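Long-range contacts in DinB-like domain-containing protein (PDB 3CEX), which is of unknown function but adopts the DinB-like four-helix fold, whose relatives are often metal-dependent enzymes: residues Arg20-Met28 with Val44-Ala52; Leu68-Phe78 with Leu106-Leu117. One frame throughout, in Å; residues are numbered along the deposited sequence.

Interaction 1 (Arg20-Met28 with Val44-Ala52); sequences RFEETLAQM and VTWLMWHTA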
# COMPACT_ATOMS: atom_id res chain seq x y z
N ARG A 20 0.00 10.37 1.97
CA ARG A 20 0.54 9.73 3.17
C ARG A 20 2.04 10.03 3.39
O ARG A 20 2.44 10.32 4.49
CB ARG A 20 0.33 8.22 3.11
CG ARG A 20 0.87 7.43 4.31
CD ARG A 20 0.40 5.99 4.28
NE ARG A 20 -1.05 5.93 4.41
CZ ARG A 20 -1.90 5.52 3.47
NH1 ARG A 20 -1.49 5.08 2.29
NH2 ARG A 20 -3.18 5.51 3.72
N PHE A 21 2.85 9.95 2.34
CA PHE A 21 4.26 10.30 2.43
C PHE A 21 4.43 11.78 2.91
O PHE A 21 5.25 12.06 3.80
CB PHE A 21 4.94 10.12 1.07
CG PHE A 21 5.48 8.74 0.81
CD1 PHE A 21 6.51 8.23 1.56
CD2 PHE A 21 5.04 8.00 -0.26
CE1 PHE A 21 7.03 6.96 1.31
CE2 PHE A 21 5.56 6.77 -0.50
CZ PHE A 21 6.57 6.26 0.30
N GLU A 22 3.68 12.70 2.32
CA GLU A 22 3.76 14.10 2.75
C GLU A 22 3.33 14.33 4.22
O GLU A 22 3.97 15.09 4.92
CB GLU A 22 2.96 15.01 1.80
CG GLU A 22 3.55 15.19 0.40
CD GLU A 22 5.05 15.63 0.35
OE1 GLU A 22 5.50 16.47 1.15
OE2 GLU A 22 5.77 15.11 -0.53
N GLU A 23 2.26 13.68 4.69
CA GLU A 23 1.82 13.82 6.08
C GLU A 23 2.86 13.27 7.06
O GLU A 23 3.03 13.80 8.14
CB GLU A 23 0.50 13.08 6.35
CG GLU A 23 -0.68 13.59 5.59
CD GLU A 23 -1.93 12.68 5.64
OE1 GLU A 23 -1.82 11.45 5.94
OE2 GLU A 23 -3.03 13.22 5.37
N THR A 24 3.51 12.18 6.68
CA THR A 24 4.57 11.61 7.50
C THR A 24 5.81 12.52 7.57
O THR A 24 6.28 12.84 8.66
CB THR A 24 4.89 10.15 7.02
OG1 THR A 24 3.97 9.25 7.63
CG2 THR A 24 6.29 9.72 7.37
N LEU A 25 6.30 12.95 6.41
CA LEU A 25 7.44 13.84 6.32
C LEU A 25 7.26 15.15 7.09
O LEU A 25 8.18 15.61 7.70
CB LEU A 25 7.76 14.16 4.86
CG LEU A 25 9.12 14.80 4.59
CD1 LEU A 25 10.28 13.86 5.00
CD2 LEU A 25 9.18 15.16 3.09
N ALA A 26 6.05 15.71 7.05
CA ALA A 26 5.72 16.92 7.78
C ALA A 26 5.94 16.79 9.29
O ALA A 26 6.09 17.80 9.96
CB ALA A 26 4.23 17.39 7.49
N GLN A 27 5.95 15.57 9.84
CA GLN A 27 6.16 15.41 11.29
C GLN A 27 7.62 15.29 11.66
O GLN A 27 7.93 15.21 12.85
CB GLN A 27 5.40 14.20 11.83
CG GLN A 27 3.89 14.32 11.61
CD GLN A 27 3.15 13.07 12.01
OE1 GLN A 27 3.17 12.67 13.20
NE2 GLN A 27 2.50 12.43 11.03
N MSE A 28 8.53 15.31 10.69
CA MSE A 28 9.92 14.99 10.97
C MSE A 28 10.86 16.13 10.62
O MSE A 28 10.60 16.88 9.71
CB MSE A 28 10.35 13.75 10.17
CG MSE A 28 9.38 12.61 10.39
SE MSE A 28 9.72 11.04 9.31
CE MSE A 28 10.99 10.05 10.48
N VAL A 44 12.69 7.08 6.17
CA VAL A 44 11.64 7.76 5.39
C VAL A 44 12.26 8.42 4.15
O VAL A 44 11.69 8.34 3.08
CB VAL A 44 10.82 8.76 6.23
CG1 VAL A 44 9.86 9.60 5.37
CG2 VAL A 44 10.03 8.00 7.29
N THR A 45 13.45 8.99 4.28
CA THR A 45 14.14 9.55 3.11
C THR A 45 14.35 8.48 2.04
O THR A 45 14.01 8.70 0.85
CB THR A 45 15.48 10.17 3.46
OG1 THR A 45 15.29 11.33 4.27
CG2 THR A 45 16.26 10.57 2.18
N TRP A 46 14.87 7.31 2.43
CA TRP A 46 15.05 6.21 1.44
C TRP A 46 13.73 5.79 0.78
O TRP A 46 13.65 5.60 -0.43
CB TRP A 46 15.72 5.00 2.08
CG TRP A 46 16.17 3.93 1.08
CD1 TRP A 46 17.43 3.75 0.60
CD2 TRP A 46 15.36 2.92 0.44
NE1 TRP A 46 17.47 2.71 -0.27
CE2 TRP A 46 16.22 2.18 -0.41
CE3 TRP A 46 14.00 2.57 0.50
CZ2 TRP A 46 15.76 1.09 -1.19
CZ3 TRP A 46 13.54 1.49 -0.30
CH2 TRP A 46 14.42 0.78 -1.14
N LEU A 47 12.68 5.63 1.61
CA LEU A 47 11.36 5.19 1.12
C LEU A 47 10.75 6.16 0.12
O LEU A 47 10.20 5.75 -0.90
CB LEU A 47 10.40 4.97 2.30
CG LEU A 47 10.78 3.74 3.13
CD1 LEU A 47 10.11 3.75 4.50
CD2 LEU A 47 10.40 2.43 2.33
N MSE A 48 10.83 7.45 0.42
CA MSE A 48 10.29 8.48 -0.50
C MSE A 48 11.12 8.62 -1.75
O MSE A 48 10.58 8.72 -2.82
CB MSE A 48 10.22 9.83 0.19
CG MSE A 48 9.02 10.02 0.94
SE MSE A 48 8.73 11.81 1.62
CE MSE A 48 7.87 12.79 0.21
N TRP A 49 12.43 8.64 -1.62
CA TRP A 49 13.31 8.67 -2.80
C TRP A 49 13.07 7.43 -3.67
O TRP A 49 12.91 7.52 -4.89
CB TRP A 49 14.77 8.70 -2.35
CG TRP A 49 15.71 8.38 -3.45
CD1 TRP A 49 16.15 9.24 -4.41
CD2 TRP A 49 16.32 7.11 -3.74
NE1 TRP A 49 16.99 8.59 -5.25
CE2 TRP A 49 17.12 7.29 -4.86
CE3 TRP A 49 16.27 5.84 -3.14
CZ2 TRP A 49 17.89 6.26 -5.41
CZ3 TRP A 49 17.00 4.83 -3.66
CH2 TRP A 49 17.81 5.03 -4.80
N HIS A 50 13.00 6.26 -3.02
CA HIS A 50 12.81 5.02 -3.76
C HIS A 50 11.48 4.97 -4.50
O HIS A 50 11.43 4.53 -5.62
CB HIS A 50 12.91 3.78 -2.88
CG HIS A 50 12.33 2.55 -3.53
ND1 HIS A 50 13.04 1.78 -4.42
CD2 HIS A 50 11.09 2.00 -3.44
CE1 HIS A 50 12.27 0.79 -4.84
NE2 HIS A 50 11.08 0.90 -4.28
N THR A 51 10.41 5.42 -3.84
CA THR A 51 9.09 5.47 -4.47
C THR A 51 9.11 6.42 -5.67
O THR A 51 8.62 6.05 -6.73
CB THR A 51 8.01 5.85 -3.45
OG1 THR A 51 8.01 4.82 -2.43
CG2 THR A 51 6.58 5.98 -4.10
N ALA A 52 9.65 7.62 -5.51
CA ALA A 52 9.76 8.56 -6.63
C ALA A 52 10.63 7.95 -7.73
O ALA A 52 10.29 8.04 -8.91
CB ALA A 52 10.33 9.88 -6.16
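Phe21 lays its ring along the side chain of Met48, a selenomethionine, the two running alongside in opposite senses, and pushes its far end between Leu47 and Thr51. There Phe21 CZ comes 3.4 Å from Thr51 OG1 and CE1 lies 4.0 Å from Leu47 CB. With CG beside the backbone N (chi1 -86°), the unbranched chain of Met48 runs back toward helix 8-25, and its selenium stands 5.2 Å from the centroid of the Phe21 ring, obliquely placed, as a Met-aromatic contact. A long, flexible methionine chain suits this position, because it reaches Phe21 and Leu25 together, with Leu25 CD2 3.7 Å from Met48 SE. The two helices are neighbours in the DinB-type bundle and run nearly antiparallel, their segment axes at 155° and 11.2 Å apart, a separation bridged entirely by side chains. Thr51 can present a hydroxyl to an aromatic ring in this buried layer because OG1 gives its proton to Leu47 O (2.8 Å), which also accepts Thr51 N from the opposite face of the carbonyl plane. Toward the end of helix 8-25, compact Val44 packs both methyls against Thr24 CG2 and sets CG2 3.7 Å from Met28 SE; that selenomethionine closes the type I turn that begins at Leu25. Glu22 carries its carboxylate past the methyl end of Met48 toward Ser108, its hydrogen-bond partner.

Interaction 2 (Leu68-Phe78 with Leu106-Leu117); sequences LWLSQHWTEKF and LLSDYLAASVAL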
# COMPACT_ATOMS: atom_id res chain seq x y z
N LEU A 68 13.34 11.17 -15.32
CA LEU A 68 13.49 12.54 -14.82
C LEU A 68 14.71 12.69 -13.92
O LEU A 68 15.31 13.78 -13.87
CB LEU A 68 12.25 12.98 -14.03
CG LEU A 68 10.89 12.83 -14.71
CD1 LEU A 68 9.82 13.13 -13.69
CD2 LEU A 68 10.75 13.70 -15.95
N TRP A 69 15.06 11.61 -13.21
CA TRP A 69 16.25 11.55 -12.37
C TRP A 69 17.45 12.19 -13.08
O TRP A 69 18.21 12.96 -12.47
CB TRP A 69 16.57 10.09 -12.03
CG TRP A 69 17.74 9.86 -11.11
CD1 TRP A 69 18.91 9.24 -11.41
CD2 TRP A 69 17.84 10.25 -9.73
NE1 TRP A 69 19.73 9.19 -10.31
CE2 TRP A 69 19.12 9.82 -9.27
CE3 TRP A 69 17.00 10.92 -8.85
CZ2 TRP A 69 19.55 10.02 -7.96
CZ3 TRP A 69 17.43 11.11 -7.54
CH2 TRP A 69 18.69 10.68 -7.11
N LEU A 70 17.59 11.83 -14.36
CA LEU A 70 18.58 12.37 -15.27
C LEU A 70 18.08 13.59 -16.06
O LEU A 70 18.69 14.65 -16.05
CB LEU A 70 19.00 11.28 -16.27
CG LEU A 70 19.72 10.06 -15.69
CD1 LEU A 70 20.11 9.13 -16.86
CD2 LEU A 70 20.97 10.45 -14.87
N SER A 71 16.96 13.43 -16.76
CA SER A 71 16.46 14.47 -17.66
C SER A 71 16.12 15.81 -16.99
O SER A 71 16.26 16.86 -17.60
CB SER A 71 15.25 13.96 -18.45
OG SER A 71 14.04 14.14 -17.71
N GLN A 72 15.68 15.78 -15.74
CA GLN A 72 15.45 17.01 -14.95
C GLN A 72 16.57 17.26 -13.93
O GLN A 72 16.49 18.17 -13.12
CB GLN A 72 14.10 16.95 -14.24
CG GLN A 72 12.90 17.15 -15.15
CD GLN A 72 11.58 17.01 -14.43
OE1 GLN A 72 11.52 16.76 -13.23
NE2 GLN A 72 10.50 17.16 -15.17
N HIS A 73 17.61 16.43 -13.97
CA HIS A 73 18.78 16.62 -13.13
C HIS A 73 18.55 16.50 -11.62
O HIS A 73 19.27 17.08 -10.84
CB HIS A 73 19.47 17.94 -13.52
CG HIS A 73 19.78 17.99 -14.98
ND1 HIS A 73 20.71 17.15 -15.56
CD2 HIS A 73 19.21 18.68 -15.99
CE1 HIS A 73 20.74 17.37 -16.86
NE2 HIS A 73 19.83 18.29 -17.15
N TRP A 74 17.59 15.68 -11.23
CA TRP A 74 17.43 15.39 -9.80
C TRP A 74 18.66 14.74 -9.20
O TRP A 74 19.00 14.99 -8.05
CB TRP A 74 16.18 14.55 -9.53
CG TRP A 74 14.91 15.21 -9.92
CD1 TRP A 74 14.17 14.97 -11.03
CD2 TRP A 74 14.23 16.24 -9.21
NE1 TRP A 74 13.06 15.76 -11.05
CE2 TRP A 74 13.07 16.56 -9.94
CE3 TRP A 74 14.47 16.91 -8.01
CZ2 TRP A 74 12.16 17.53 -9.52
CZ3 TRP A 74 13.58 17.88 -7.60
CH2 TRP A 74 12.44 18.18 -8.35
N THR A 75 19.36 13.91 -9.97
CA THR A 75 20.58 13.29 -9.47
C THR A 75 21.60 14.30 -8.91
O THR A 75 22.25 14.02 -7.93
CB THR A 75 21.24 12.37 -10.51
OG1 THR A 75 22.32 11.67 -9.88
CG2 THR A 75 21.79 13.15 -11.70
N GLU A 76 21.74 15.46 -9.55
CA GLU A 76 22.64 16.53 -9.06
C GLU A 76 22.14 17.24 -7.79
O GLU A 76 22.93 17.67 -6.98
CB GLU A 76 22.86 17.58 -10.14
CG GLU A 76 23.66 17.08 -11.35
CD GLU A 76 22.78 16.59 -12.49
OE1 GLU A 76 21.62 16.19 -12.23
OE2 GLU A 76 23.24 16.59 -13.64
N LYS A 77 20.83 17.33 -7.62
CA LYS A 77 20.25 17.93 -6.41
C LYS A 77 20.41 17.04 -5.20
O LYS A 77 20.64 17.53 -4.09
CB LYS A 77 18.75 18.19 -6.59
CG LYS A 77 18.38 19.05 -7.79
CD LYS A 77 19.08 20.36 -7.78
CE LYS A 77 18.69 21.23 -6.62
NZ LYS A 77 19.26 22.59 -6.88
N PHE A 78 20.25 15.74 -5.42
CA PHE A 78 20.37 14.75 -4.38
C PHE A 78 21.85 14.54 -4.01
O PHE A 78 22.17 14.37 -2.84
CB PHE A 78 19.70 13.43 -4.81
CG PHE A 78 18.23 13.38 -4.53
CD1 PHE A 78 17.31 13.89 -5.42
CD2 PHE A 78 17.76 12.81 -3.36
CE1 PHE A 78 15.95 13.82 -5.16
CE2 PHE A 78 16.42 12.76 -3.09
CZ PHE A 78 15.51 13.25 -3.98
N LEU A 106 13.34 18.59 -1.08
CA LEU A 106 13.79 17.85 -2.26
C LEU A 106 13.01 16.56 -2.49
O LEU A 106 12.67 16.21 -3.62
CB LEU A 106 15.29 17.54 -2.15
CG LEU A 106 15.91 16.86 -3.37
CD1 LEU A 106 15.70 17.68 -4.61
CD2 LEU A 106 17.39 16.61 -3.11
N LEU A 107 12.74 15.86 -1.39
CA LEU A 107 11.97 14.62 -1.44
C LEU A 107 10.56 14.90 -1.94
O LEU A 107 10.07 14.17 -2.76
CB LEU A 107 11.88 13.98 -0.04
CG LEU A 107 13.18 13.42 0.58
CD1 LEU A 107 13.01 13.18 2.07
CD2 LEU A 107 13.66 12.17 -0.16
N SER A 108 9.94 15.96 -1.42
CA SER A 108 8.60 16.33 -1.82
C SER A 108 8.54 16.68 -3.30
O SER A 108 7.56 16.32 -3.99
CB SER A 108 8.12 17.55 -1.04
OG SER A 108 7.90 17.22 0.29
N ASP A 109 9.54 17.44 -3.75
CA ASP A 109 9.59 17.91 -5.14
C ASP A 109 9.80 16.77 -6.14
O ASP A 109 9.12 16.70 -7.20
CB ASP A 109 10.68 18.98 -5.30
CG ASP A 109 10.34 20.28 -4.60
OD1 ASP A 109 9.18 20.48 -4.16
OD2 ASP A 109 11.27 21.12 -4.48
N TYR A 110 10.71 15.86 -5.83
CA TYR A 110 10.96 14.76 -6.75
C TYR A 110 9.77 13.77 -6.76
O TYR A 110 9.35 13.29 -7.81
CB TYR A 110 12.29 14.05 -6.43
CG TYR A 110 12.64 12.89 -7.36
CD1 TYR A 110 12.43 12.98 -8.74
CD2 TYR A 110 13.20 11.75 -6.87
CE1 TYR A 110 12.76 11.88 -9.60
CE2 TYR A 110 13.53 10.68 -7.71
CZ TYR A 110 13.30 10.75 -9.06
OH TYR A 110 13.65 9.66 -9.86
N LEU A 111 9.19 13.50 -5.59
CA LEU A 111 7.99 12.67 -5.56
C LEU A 111 6.82 13.30 -6.34
O LEU A 111 6.13 12.61 -7.09
CB LEU A 111 7.56 12.34 -4.12
CG LEU A 111 6.41 11.34 -3.94
CD1 LEU A 111 6.74 9.97 -4.59
CD2 LEU A 111 6.12 11.13 -2.40
N ALA A 112 6.61 14.60 -6.16
CA ALA A 112 5.54 15.30 -6.89
C ALA A 112 5.75 15.22 -8.41
O ALA A 112 4.78 15.02 -9.16
CB ALA A 112 5.45 16.79 -6.45
N ALA A 113 7.00 15.38 -8.85
CA ALA A 113 7.34 15.23 -10.26
C ALA A 113 7.07 13.80 -10.73
O ALA A 113 6.55 13.61 -11.83
CB ALA A 113 8.78 15.63 -10.54
N SER A 114 7.47 12.80 -9.96
CA SER A 114 7.25 11.41 -10.40
C SER A 114 5.78 10.99 -10.39
O SER A 114 5.35 10.23 -11.24
CB SER A 114 8.08 10.44 -9.57
OG SER A 114 9.44 10.81 -9.69
N VAL A 115 5.01 11.47 -9.41
CA VAL A 115 3.57 11.24 -9.40
C VAL A 115 2.90 11.90 -10.59
O VAL A 115 2.06 11.27 -11.24
CB VAL A 115 2.93 11.70 -8.05
CG1 VAL A 115 1.40 11.68 -8.12
CG2 VAL A 115 3.44 10.79 -6.92
N ALA A 116 3.28 13.13 -10.91
CA ALA A 116 2.73 13.84 -12.07
C ALA A 116 2.95 13.07 -13.37
O ALA A 116 2.04 12.93 -14.18
CB ALA A 116 3.33 15.25 -12.22
N LEU A 117 4.18 12.63 -13.58
CA LEU A 117 4.55 11.82 -14.73
C LEU A 117 3.67 10.57 -14.83
O LEU A 117 3.15 10.23 -15.91
CB LEU A 117 6.02 11.40 -14.61
CG LEU A 117 6.59 10.53 -15.75
CD1 LEU A 117 6.83 11.36 -17.04
CD2 LEU A 117 7.88 9.80 -15.28
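Trp74 is a knob in the hole formed on helix 104-124 by Leu106, Asp109, Tyr110 and Ala113. One face of its indole receives Tyr110: CB of that tyrosine sits 4.1 Å from the centroid of the six-membered ring, almost on the ring normal, while the phenol slants across the five-membered ring with the planes 37° apart. Leu106 CD1 reaches the indole edge, 3.7 Å from Trp74 CZ3, and the small Ala113 leaves room for the benzo ring. The other branch of Leu106 serves Phe78, where CD2 stands over the ring centre at 3.5 Å from the centroid in a CH-pi contact. Leu106 CG lies anti to its own backbone N (chi1 -175°), which lets the forked leucine reach both aromatic residues. Trp69 completes the aromatic cluster, meeting Tyr110 obliquely with CE3 3.7 Å from Tyr110 CE2. At the other end of the contact, Leu68 CD1 lies 4.2 Å from both Ala113 CB and Leu117 CD2.

A second shell fixes these groups. Trp74 NE1 donates to Gln72 OE1 (2.9 Å) on a lone pair in the carbonyl plane, which restrains the indole; Gln72 lies where helix 68-71 gives way to the turn before helix 74-78. The buried phenol of Tyr110 is satisfied by Asp56, whose carboxylate also takes the backbone N-H groups of Leu68 and Trp69, and Asp84 receives Trp69 NE1. The two short helices pack against one side of helix 104-124, helix 74-78 running antiparallel to it at 164°, while Tyr110 and Leu111 carry the packing on to helix 44-62 and Leu111 also touches helix 8-25.

Overall arrangement
Interactions 1 and 2 follow one another along the chain, with centres 14 Å apart, and meet around helix 104-124. The hydrogen bond between Glu22 OE1 of interaction 1 and Ser108 OG of interaction 2, 2.7 Å long, joins helix 8-25 to helix 104-124. A second probable bond, 3.0 Å between Ala52 O and Ser114 OG, joins helix 44-62 to the same helix, and Ala52 CB also packs 3.5 Å from Tyr110 CD2. Trp49 meets Trp69, linking helix 44-62 to the short helices that follow it. The side chain of Thr24 in interaction 1 lies about 5 Å from a bound acetic acid, probably a crystallisation component.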